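Local coordinates for protein extracellular ligand-binding receptor (Rhodopseudomonas palustris, PDB 3SG0) that probably serves as the solute-binding component of an ABC transporter, capturing aromatic acids such as benzoylformate (phenylglyoxylate) in the cleft between its two lobes, at residues D200-I211 with L229-F239; G248-K256 with E376-L384. One frame throughout, in Å; residues are numbered along the deposited sequence. Where two conformers were deposited one is given.

Contact 1 of 2, residues D200-I211 with L229-F239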
loop_
_atom_site.group_PDB
_atom_site.type_symbol
_atom_site.label_atom_id
_atom_site.label_comp_id
_atom_site.label_asym_id
_atom_site.label_seq_id
_atom_site.Cartn_x
_atom_site.Cartn_y
_atom_site.Cartn_z
ATOM N N ASP A 200 13.770 -5.317 -13.671
ATOM C CA ASP A 200 15.038 -5.964 -13.992
ATOM C C ASP A 200 14.903 -7.481 -14.127
ATOM O O ASP A 200 14.204 -8.128 -13.348
ATOM C CB ASP A 200 16.101 -5.659 -12.934
ATOM C CG ASP A 200 16.663 -4.255 -13.038
ATOM O OD1 ASP A 200 16.365 -3.544 -14.020
ATOM O OD2 ASP A 200 17.428 -3.878 -12.125
ATOM N N ALA A 201 15.614 -8.045 -15.096
ATOM C CA ALA A 201 15.617 -9.489 -15.323
ATOM C C ALA A 201 16.508 -10.274 -14.350
ATOM O O ALA A 201 16.292 -11.467 -14.120
ATOM C CB ALA A 201 16.020 -9.789 -16.762
ATOM N N SER A 202 17.513 -9.608 -13.794
ATOM C CA SER A 202 18.512 -10.263 -12.958
ATOM C C SER A 202 18.931 -9.344 -11.826
ATOM O O SER A 202 18.994 -8.130 -12.012
ATOM C CB SER A 202 19.750 -10.635 -13.792
ATOM O OG SER A 202 20.798 -11.098 -12.948
ATOM N N VAL A 203 19.229 -9.933 -10.672
ATOM C CA VAL A 203 19.864 -9.209 -9.573
ATOM C C VAL A 203 21.081 -9.992 -9.087
ATOM O O VAL A 203 21.441 -9.953 -7.914
ATOM C CB VAL A 203 18.896 -8.970 -8.399
ATOM C CG1 VAL A 203 17.783 -8.021 -8.808
ATOM C CG2 VAL A 203 18.327 -10.289 -7.892
ATOM N N THR A 204 21.729 -10.696 -10.003
ATOM C CA THR A 204 22.807 -11.601 -9.624
ATOM C C THR A 204 24.010 -10.898 -8.997
ATOM O O THR A 204 24.531 -11.349 -7.982
ATOM C CB THR A 204 23.221 -12.484 -10.803
ATOM O OG1 THR A 204 22.101 -13.309 -11.151
ATOM C CG2 THR A 204 24.417 -13.363 -10.441
ATOM N N GLY A 205 24.435 -9.788 -9.587
ATOM C CA GLY A 205 25.552 -9.040 -9.035
ATOM C C GLY A 205 25.279 -8.583 -7.613
ATOM O O GLY A 205 26.122 -8.711 -6.723
ATOM N N GLN A 206 24.080 -8.054 -7.394
ATOM C CA GLN A 206 23.692 -7.571 -6.072
ATOM C C GLN A 206 23.680 -8.699 -5.057
ATOM O O GLN A 206 24.154 -8.551 -3.935
ATOM C CB GLN A 206 22.299 -6.940 -6.134
ATOM C CG GLN A 206 22.196 -5.705 -7.017
ATOM C CD GLN A 206 21.712 -5.997 -8.429
ATOM O OE1 GLN A 206 22.127 -6.972 -9.060
ATOM N NE2 GLN A 206 20.828 -5.145 -8.928
ATOM N N VAL A 207 23.105 -9.826 -5.448
ATOM C CA VAL A 207 22.989 -10.963 -4.554
ATOM C C VAL A 207 24.356 -11.568 -4.232
ATOM O O VAL A 207 24.623 -11.940 -3.091
ATOM C CB VAL A 207 22.006 -12.004 -5.129
ATOM C CG1 VAL A 207 22.194 -13.365 -4.479
ATOM C CG2 VAL A 207 20.573 -11.501 -4.971
ATOM N N LEU A 208 25.233 -11.656 -5.226
ATOM C CA LEU A 208 26.590 -12.123 -4.948
ATOM C C LEU A 208 27.291 -11.218 -3.931
ATOM O O LEU A 208 27.969 -11.702 -3.022
ATOM C CB LEU A 208 27.407 -12.243 -6.235
ATOM C CG LEU A 208 27.000 -13.402 -7.147
ATOM C CD1 LEU A 208 27.731 -13.326 -8.483
ATOM C CD2 LEU A 208 27.251 -14.740 -6.469
ATOM N N LYS A 209 27.125 -9.906 -4.073
ATOM C CA LYS A 209 27.720 -8.966 -3.126
ATOM C C LYS A 209 27.172 -9.172 -1.716
ATOM O O LYS A 209 27.923 -9.170 -0.735
ATOM C CB LYS A 209 27.509 -7.521 -3.576
ATOM C CG LYS A 209 28.374 -7.121 -4.754
ATOM C CD LYS A 209 28.134 -5.678 -5.165
ATOM C CE LYS A 209 29.007 -5.301 -6.354
ATOM N NZ LYS A 209 28.809 -3.886 -6.774
ATOM N N ILE A 210 25.860 -9.346 -1.610
ATOM C CA ILE A 210 25.247 -9.599 -0.317
ATOM C C ILE A 210 25.795 -10.875 0.303
ATOM O O ILE A 210 26.202 -10.888 1.466
ATOM C CB ILE A 210 23.717 -9.672 -0.443
ATOM C CG1 ILE A 210 23.166 -8.283 -0.773
ATOM C CG2 ILE A 210 23.096 -10.200 0.842
ATOM C CD1 ILE A 210 21.720 -8.268 -1.223
ATOM N N ILE A 211 25.809 -11.950 -0.471
ATOM C CA ILE A 211 26.294 -13.225 0.033
ATOM C C ILE A 211 27.748 -13.136 0.502
ATOM O O ILE A 211 28.111 -13.725 1.521
ATOM C CB ILE A 211 26.085 -14.338 -1.006
ATOM C CG1 ILE A 211 24.598 -14.701 -1.060
ATOM C CG2 ILE A 211 26.933 -15.565 -0.670
ATOM C CD1 ILE A 211 24.209 -15.621 -2.199
ATOM N N LEU A 229 12.113 -12.424 -7.284
ATOM C CA LEU A 229 13.432 -12.583 -7.890
ATOM C C LEU A 229 14.603 -12.555 -6.896
ATOM O O LEU A 229 15.403 -13.486 -6.858
ATOM C CB LEU A 229 13.625 -11.544 -8.995
ATOM C CG LEU A 229 15.005 -11.461 -9.641
ATOM C CD1 LEU A 229 15.375 -12.782 -10.295
ATOM C CD2 LEU A 229 15.053 -10.326 -10.650
ATOM N N PRO A 230 14.727 -11.494 -6.089
ATOM C CA PRO A 230 15.873 -11.498 -5.167
ATOM C C PRO A 230 15.837 -12.631 -4.142
ATOM O O PRO A 230 16.893 -13.130 -3.759
ATOM C CB PRO A 230 15.787 -10.130 -4.472
ATOM C CG PRO A 230 14.370 -9.663 -4.715
ATOM C CD PRO A 230 13.982 -10.223 -6.045
ATOM N N GLN A 231 14.648 -13.030 -3.697
ATOM C CA GLN A 231 14.561 -14.102 -2.716
ATOM C C GLN A 231 14.960 -15.446 -3.335
ATOM O O GLN A 231 15.736 -16.198 -2.747
ATOM C CB GLN A 231 13.165 -14.158 -2.081
ATOM C CG GLN A 231 13.048 -15.248 -1.029
ATOM C CD GLN A 231 12.193 -14.858 0.158
ATOM O OE1 GLN A 231 11.550 -13.808 0.176
ATOM N NE2 GLN A 231 12.199 -15.712 1.172
ATOM N N LYS A 232 14.441 -15.741 -4.520
ATOM C CA LYS A 232 14.849 -16.948 -5.232
ATOM C C LYS A 232 16.341 -16.940 -5.548
ATOM O O LYS A 232 17.007 -17.968 -5.439
ATOM C CB LYS A 232 14.043 -17.129 -6.520
ATOM C CG LYS A 232 12.617 -17.592 -6.300
ATOM C CD LYS A 232 11.931 -17.937 -7.618
ATOM C CE LYS A 232 12.112 -19.400 -7.982
ATOM N NZ LYS A 232 11.327 -20.289 -7.079
ATOM N N ALA A 233 16.871 -15.792 -5.950
ATOM C CA ALA A 233 18.286 -15.714 -6.295
ATOM C C ALA A 233 19.163 -15.987 -5.079
ATOM O O ALA A 233 20.161 -16.705 -5.172
ATOM C CB ALA A 233 18.611 -14.358 -6.909
ATOM N N LEU A 234 18.787 -15.436 -3.931
ATOM C CA LEU A 234 19.519 -15.710 -2.703
ATOM C C LEU A 234 19.501 -17.202 -2.380
ATOM O O LEU A 234 20.543 -17.793 -2.073
ATOM C CB LEU A 234 18.932 -14.906 -1.544
ATOM C CG LEU A 234 19.333 -13.430 -1.511
ATOM C CD1 LEU A 234 18.340 -12.617 -0.709
ATOM C CD2 LEU A 234 20.743 -13.278 -0.947
ATOM N N ARG A 235 18.324 -17.819 -2.449
ATOM C CA ARG A 235 18.212 -19.233 -2.113
ATOM C C ARG A 235 18.983 -20.103 -3.102
ATOM O O ARG A 235 19.665 -21.053 -2.704
ATOM C CB ARG A 235 16.747 -19.677 -2.033
ATOM C CG ARG A 235 15.958 -19.042 -0.891
ATOM C CD ARG A 235 16.508 -19.448 0.471
ATOM N NE ARG A 235 15.646 -18.985 1.557
ATOM C CZ ARG A 235 16.091 -18.474 2.701
ATOM N NH1 ARG A 235 17.394 -18.365 2.920
ATOM N NH2 ARG A 235 15.229 -18.072 3.630
ATOM N N GLU A 236 18.887 -19.777 -4.385
ATOM C CA GLU A 236 19.559 -20.561 -5.413
ATOM C C GLU A 236 21.077 -20.480 -5.273
ATOM O O GLU A 236 21.794 -21.418 -5.634
ATOM C CB GLU A 236 19.096 -20.117 -6.803
ATOM C CG GLU A 236 17.657 -20.524 -7.102
ATOM C CD GLU A 236 17.080 -19.834 -8.320
ATOM O OE1 GLU A 236 17.811 -19.059 -8.974
ATOM O OE2 GLU A 236 15.888 -20.063 -8.619
ATOM N N ARG A 237 21.566 -19.366 -4.738
ATOM C CA ARG A 237 23.005 -19.167 -4.569
ATOM C C ARG A 237 23.512 -19.553 -3.184
ATOM O O ARG A 237 24.646 -19.234 -2.815
ATOM C CB ARG A 237 23.409 -17.739 -4.943
ATOM C CG ARG A 237 23.046 -17.400 -6.381
ATOM C CD ARG A 237 24.052 -16.490 -7.056
ATOM N NE ARG A 237 23.848 -16.476 -8.503
ATOM C CZ ARG A 237 24.666 -17.047 -9.385
ATOM N NH1 ARG A 237 24.392 -16.985 -10.681
ATOM N NH2 ARG A 237 25.764 -17.667 -8.978
ATOM N N GLY A 238 22.669 -20.245 -2.422
ATOM C CA GLY A 238 23.116 -20.918 -1.216
ATOM C C GLY A 238 22.837 -20.225 0.098
ATOM O O GLY A 238 23.205 -20.738 1.153
ATOM N N PHE A 239 22.188 -19.068 0.063
ATOM C CA PHE A 239 21.897 -18.390 1.312
ATOM C C PHE A 239 20.808 -19.128 2.077
ATOM O O PHE A 239 19.717 -19.359 1.553
ATOM C CB PHE A 239 21.495 -16.935 1.090
ATOM C CG PHE A 239 21.331 -16.178 2.366
ATOM C CD1 PHE A 239 22.441 -15.879 3.143
ATOM C CD2 PHE A 239 20.080 -15.793 2.818
ATOM C CE1 PHE A 239 22.312 -15.206 4.332
ATOM C CE2 PHE A 239 19.945 -15.114 4.012
ATOM C CZ PHE A 239 21.065 -14.821 4.771
HETATM O O HOH W 1 21.441 -15.294 -8.966
#

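Contact 2 of 2, residues G248-K256 with E376-L384. With 173 (benzoyl-formic acid), chain B.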
loop_
_atom_site.group_PDB
_atom_site.type_symbol
_atom_site.label_atom_id
_atom_site.label_comp_id
_atom_site.label_asym_id
_atom_site.label_seq_id
_atom_site.Cartn_x
_atom_site.Cartn_y
_atom_site.Cartn_z
ATOM N N GLY A 248 4.658 -5.128 0.640
ATOM C CA GLY A 248 4.536 -5.196 -0.808
ATOM C C GLY A 248 4.378 -6.620 -1.323
ATOM O O GLY A 248 3.977 -6.804 -2.477
ATOM N N VAL A 249 4.674 -7.623 -0.498
ATOM C CA VAL A 249 4.593 -9.005 -0.956
ATOM C C VAL A 249 3.327 -9.725 -0.504
ATOM O O VAL A 249 3.172 -10.915 -0.769
ATOM C CB VAL A 249 5.837 -9.841 -0.534
ATOM C CG1 VAL A 249 7.127 -9.094 -0.873
ATOM C CG2 VAL A 249 5.788 -10.243 0.945
ATOM N N ALA A 250 2.418 -9.006 0.154
ATOM C CA ALA A 250 1.303 -9.615 0.881
ATOM C C ALA A 250 0.160 -10.099 -0.018
ATOM O O ALA A 250 -1.010 -10.088 0.387
ATOM C CB ALA A 250 0.800 -8.651 1.947
ATOM N N THR A 251 0.515 -10.548 -1.219
ATOM C CA THR A 251 -0.430 -11.123 -2.165
ATOM C C THR A 251 -0.160 -12.612 -2.355
ATOM O O THR A 251 0.994 -13.046 -2.421
ATOM C CB THR A 251 -0.373 -10.413 -3.533
ATOM O OG1 THR A 251 -1.076 -11.217 -4.485
ATOM C CG2 THR A 251 1.067 -10.209 -4.026
ATOM N N GLU A 252 -1.222 -13.398 -2.452
ATOM C CA GLU A 252 -1.059 -14.820 -2.724
ATOM C C GLU A 252 -0.305 -15.086 -4.038
ATOM O O GLU A 252 0.255 -16.164 -4.219
ATOM C CB GLU A 252 -2.406 -15.542 -2.673
ATOM C CG GLU A 252 -2.924 -15.779 -1.254
ATOM C CD GLU A 252 -3.367 -14.515 -0.526
ATOM O OE1 GLU A 252 -3.763 -13.529 -1.191
ATOM O OE2 GLU A 252 -3.321 -14.517 0.724
ATOM N N GLU A 253 -0.260 -14.112 -4.944
ATOM C CA GLU A 253 0.527 -14.279 -6.171
ATOM C C GLU A 253 2.012 -14.433 -5.869
ATOM O O GLU A 253 2.733 -15.137 -6.579
ATOM C CB GLU A 253 0.338 -13.095 -7.120
ATOM C CG GLU A 253 -1.071 -12.933 -7.637
ATOM C CD GLU A 253 -1.194 -11.815 -8.655
ATOM O OE1 GLU A 253 -0.294 -11.696 -9.512
ATOM O OE2 GLU A 253 -2.182 -11.059 -8.595
ATOM N N PHE A 254 2.478 -13.758 -4.828
ATOM C CA PHE A 254 3.867 -13.852 -4.396
ATOM C C PHE A 254 4.154 -15.244 -3.839
ATOM O O PHE A 254 5.200 -15.837 -4.115
ATOM C CB PHE A 254 4.156 -12.764 -3.355
ATOM C CG PHE A 254 5.515 -12.863 -2.712
ATOM C CD1 PHE A 254 6.621 -12.245 -3.274
ATOM C CD2 PHE A 254 5.676 -13.553 -1.525
ATOM C CE1 PHE A 254 7.855 -12.331 -2.669
ATOM C CE2 PHE A 254 6.910 -13.636 -0.914
ATOM C CZ PHE A 254 8.005 -13.022 -1.492
ATOM N N ILE A 255 3.221 -15.776 -3.059
ATOM C CA ILE A 255 3.372 -17.118 -2.506
ATOM C C ILE A 255 3.418 -18.146 -3.625
ATOM O O ILE A 255 4.269 -19.041 -3.627
ATOM C CB ILE A 255 2.233 -17.468 -1.519
ATOM C CG1 ILE A 255 2.307 -16.561 -0.285
ATOM C CG2 ILE A 255 2.286 -18.950 -1.121
ATOM C CD1 ILE A 255 1.192 -16.789 0.723
ATOM N N LYS A 256 2.517 -18.017 -4.590
ATOM C CA LYS A 256 2.428 -18.983 -5.680
ATOM C C LYS A 256 3.686 -18.974 -6.547
ATOM O O LYS A 256 4.240 -20.029 -6.871
ATOM C CB LYS A 256 1.195 -18.693 -6.534
ATOM C CG LYS A 256 0.982 -19.660 -7.691
ATOM C CD LYS A 256 -0.286 -19.304 -8.453
ATOM C CE LYS A 256 -0.419 -20.105 -9.736
ATOM N NZ LYS A 256 -1.566 -19.625 -10.558
ATOM N N GLU A 376 4.027 -14.052 8.660
ATOM C CA GLU A 376 4.941 -15.079 8.189
ATOM C C GLU A 376 4.247 -15.897 7.110
ATOM O O GLU A 376 3.046 -16.163 7.210
ATOM C CB GLU A 376 5.326 -15.992 9.359
ATOM C CG GLU A 376 6.379 -17.048 9.053
ATOM C CD GLU A 376 6.625 -17.965 10.239
ATOM O OE1 GLU A 376 5.675 -18.194 11.014
ATOM O OE2 GLU A 376 7.766 -18.450 10.399
ATOM N N ILE A 377 4.989 -16.298 6.080
ATOM C CA ILE A 377 4.474 -17.268 5.120
ATOM C C ILE A 377 4.736 -18.659 5.687
ATOM O O ILE A 377 5.886 -19.081 5.816
ATOM C CB ILE A 377 5.116 -17.108 3.727
ATOM C CG1 ILE A 377 4.832 -15.697 3.194
ATOM C CG2 ILE A 377 4.592 -18.176 2.778
ATOM C CD1 ILE A 377 5.503 -15.403 1.871
ATOM N N ARG A 378 3.661 -19.343 6.070
ATOM C CA ARG A 378 3.748 -20.686 6.639
ATOM C C ARG A 378 2.840 -21.620 5.868
ATOM O O ARG A 378 1.644 -21.370 5.754
ATOM C CB ARG A 378 3.314 -20.690 8.106
ATOM C CG ARG A 378 4.331 -20.144 9.077
ATOM C CD ARG A 378 4.230 -20.849 10.431
ATOM N NE ARG A 378 2.869 -20.872 10.968
ATOM C CZ ARG A 378 2.274 -19.833 11.544
ATOM N NH1 ARG A 378 2.912 -18.671 11.643
ATOM N NH2 ARG A 378 1.038 -19.949 12.013
ATOM N N ASP A 379 3.412 -22.701 5.348
ATOM C CA ASP A 379 2.649 -23.669 4.570
ATOM C C ASP A 379 1.830 -22.989 3.478
ATOM O O ASP A 379 0.668 -23.316 3.255
ATOM C CB ASP A 379 1.751 -24.505 5.486
ATOM C CG ASP A 379 2.548 -25.341 6.474
ATOM O OD1 ASP A 379 3.633 -25.833 6.096
ATOM O OD2 ASP A 379 2.096 -25.501 7.626
ATOM N N GLY A 380 2.445 -22.024 2.806
ATOM C CA GLY A 380 1.830 -21.409 1.648
ATOM C C GLY A 380 0.671 -20.475 1.951
ATOM O O GLY A 380 -0.174 -20.244 1.088
ATOM N N ALA A 381 0.636 -19.924 3.162
ATOM C CA ALA A 381 -0.378 -18.939 3.526
ATOM C C ALA A 381 0.214 -17.865 4.422
ATOM O O ALA A 381 1.172 -18.120 5.156
ATOM C CB ALA A 381 -1.559 -19.613 4.224
ATOM N N PHE A 382 -0.357 -16.663 4.359
ATOM C CA PHE A 382 0.008 -15.600 5.287
ATOM C C PHE A 382 -0.601 -15.861 6.662
ATOM O O PHE A 382 -1.809 -16.064 6.793
ATOM C CB PHE A 382 -0.438 -14.236 4.759
ATOM C CG PHE A 382 0.208 -13.862 3.458
ATOM C CD1 PHE A 382 1.577 -13.669 3.378
ATOM C CD2 PHE A 382 -0.554 -13.717 2.314
ATOM C CE1 PHE A 382 2.182 -13.328 2.171
ATOM C CE2 PHE A 382 0.031 -13.379 1.105
ATOM C CZ PHE A 382 1.405 -13.185 1.032
ATOM N N ARG A 383 0.245 -15.848 7.685
ATOM C CA ARG A 383 -0.180 -16.128 9.052
ATOM C C ARG A 383 0.404 -15.086 9.989
ATOM O O ARG A 383 1.456 -14.514 9.707
ATOM C CB ARG A 383 0.327 -17.506 9.492
ATOM C CG ARG A 383 -0.068 -18.662 8.579
ATOM C CD ARG A 383 -1.564 -18.907 8.595
ATOM N NE ARG A 383 -2.064 -19.134 9.947
ATOM C CZ ARG A 383 -2.079 -20.318 10.555
ATOM N NH1 ARG A 383 -1.625 -21.399 9.933
ATOM N NH2 ARG A 383 -2.547 -20.420 11.791
ATOM N N LEU A 384 -0.258 -14.835 11.110
ATOM C CA LEU A 384 0.390 -14.058 12.158
ATOM C C LEU A 384 1.608 -14.815 12.664
ATOM O O LEU A 384 1.518 -16.000 12.996
ATOM C CB LEU A 384 -0.559 -13.789 13.320
ATOM C CG LEU A 384 -1.594 -12.692 13.107
ATOM C CD1 LEU A 384 -2.437 -12.550 14.363
ATOM C CD2 LEU A 384 -0.937 -11.361 12.764
HETATM O O1B 173 B . 4.223 2.090 -2.619
HETATM C C1 173 B . 4.682 1.319 -3.420
HETATM O O1A 173 B . 5.550 1.702 -4.436
HETATM C C2 173 B . 4.525 -0.165 -3.222
HETATM O O2 173 B . 5.192 -0.933 -3.849
HETATM C C1G 173 B . 3.468 -0.619 -2.266
HETATM C C2D 173 B . 2.087 0.027 -2.325
HETATM C C2E 173 B . 1.012 -0.402 -1.348
HETATM C C3 173 B . 1.336 -1.470 -0.305
HETATM C C1E 173 B . 2.741 -2.101 -0.267
HETATM C C1D 173 B . 3.818 -1.689 -1.249
HETATM O O HOH W 2 -2.574 -16.627 2.316
#

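Contact 1 of 2, residues D200-I211 with L229-F239
V207 spreads its two methyls over A233 and L234 of helix 229-236: CG1 lies 3.8 Å from CD2 of L234, while CG2 rests 4.0 Å from CB of A233. With CG1 trans to the backbone N (chi1 162°), both branches face the opposite helix, and an alanine here would probably open a gap where L234 CD2 and A233 CB lose their nearest methyl partners. One turn earlier, V203 and L229 meet tip to tip, CG2 standing 3.9 Å from CG of L229. At the other end I211 slides past L234 and crosses R237 at about a right angle, its CD1 3.6 Å from CB of R237.

R237 bends at its second torsion and runs back toward T204. The CG2 methyl of T204 lies over one face of its guanidinium, and CD2 of L208 approaches CD at 3.7 Å. A water in the guanidinium plane accepts from NE of R237 at 2.7 Å and also bonds OG1 of T204.

Farther out, an ST turn at S202 precedes helix 204-211, and a Schellman motif with G238 at C' ends helix 229-236. The axes of segments 204-211 and 229-236 cross at -52° and approach to 9.7 Å, both helices packing on the parallel sheet through strands 161-167, 189-196 and 217-221. With no direct hydrogen bond between the segments, apolar contact joins the helices, and polar bridging falls to one water beside R237.

Contact 2 of 2, residues G248-K256 with E376-L384
F382 and I255 form a CH-pi contact: CD1 of I255 stands 3.6 Å from the centroid of the F382 ring and only 13° off its normal, so the methyl sits squarely over the face. The isoleucine chain is extended beyond CB, which carries CD1 out to the ring.

Apolar contact continues beside it. CD1 of I377 meets the edge of the F254 ring, 3.6 Å from CE2, and packs at 4.0 Å against CG1 of I255. A face of the F254 ring is covered by V249, whose CB lies over its centre, and V228 of helix 228-236 also touches that phenylalanine.

I377 and F382 belong to the two strands of a beta-hairpin, joined by a type I' turn from R378 to A381, in which D379 and G380 both have positive phi. The pair completes an antiparallel sheet with strand 266-269. Its strand 381-384 runs at 116° to helix 252-256.

Polar atoms border the aromatic ring without a direct hydrogen bond between the segments. T251 O lies at the edge of the F382 ring near its plane, 3.5 Å from CZ, and E252 OE2 approaches the same rim at CD2, its carboxylate turned 78° from the ring. A water donates to E252 OE2 at 2.7 Å and accepts from F382 N. The other branch of I255, CG2, comes within 3.6 Å of the carbonyl O of G380. Within the first segment, T251 N-caps the helix: its OG1 accepts from E253 N. Three residues before this cap, G248 CA lies 3.6 Å from C1D of the bound benzoylformate, where a side chain would be crowded by the ligand.

In the fold
From the N terminus, the chain completes the mixed sheet, then builds the parallel sheet of the lobe that holds both contacts. Contact 1 closes a short loop through strand 217-221, bringing together two successive helices of this alpha/beta layer. Contact 2 opens afterwards, at the pocket-lining turn before helix 252-258, and closes only when the chain returns 120 residues later as the C-terminal hairpin. The two loops thus follow in series, neither nesting nor crossing. Their centres lie 20 Å apart, yet they touch where Q231 OE1 packs 4.0 Å from F254 CZ. Helix 228-236 therefore joins the helix pair to the region carrying the terminal antiparallel sheet.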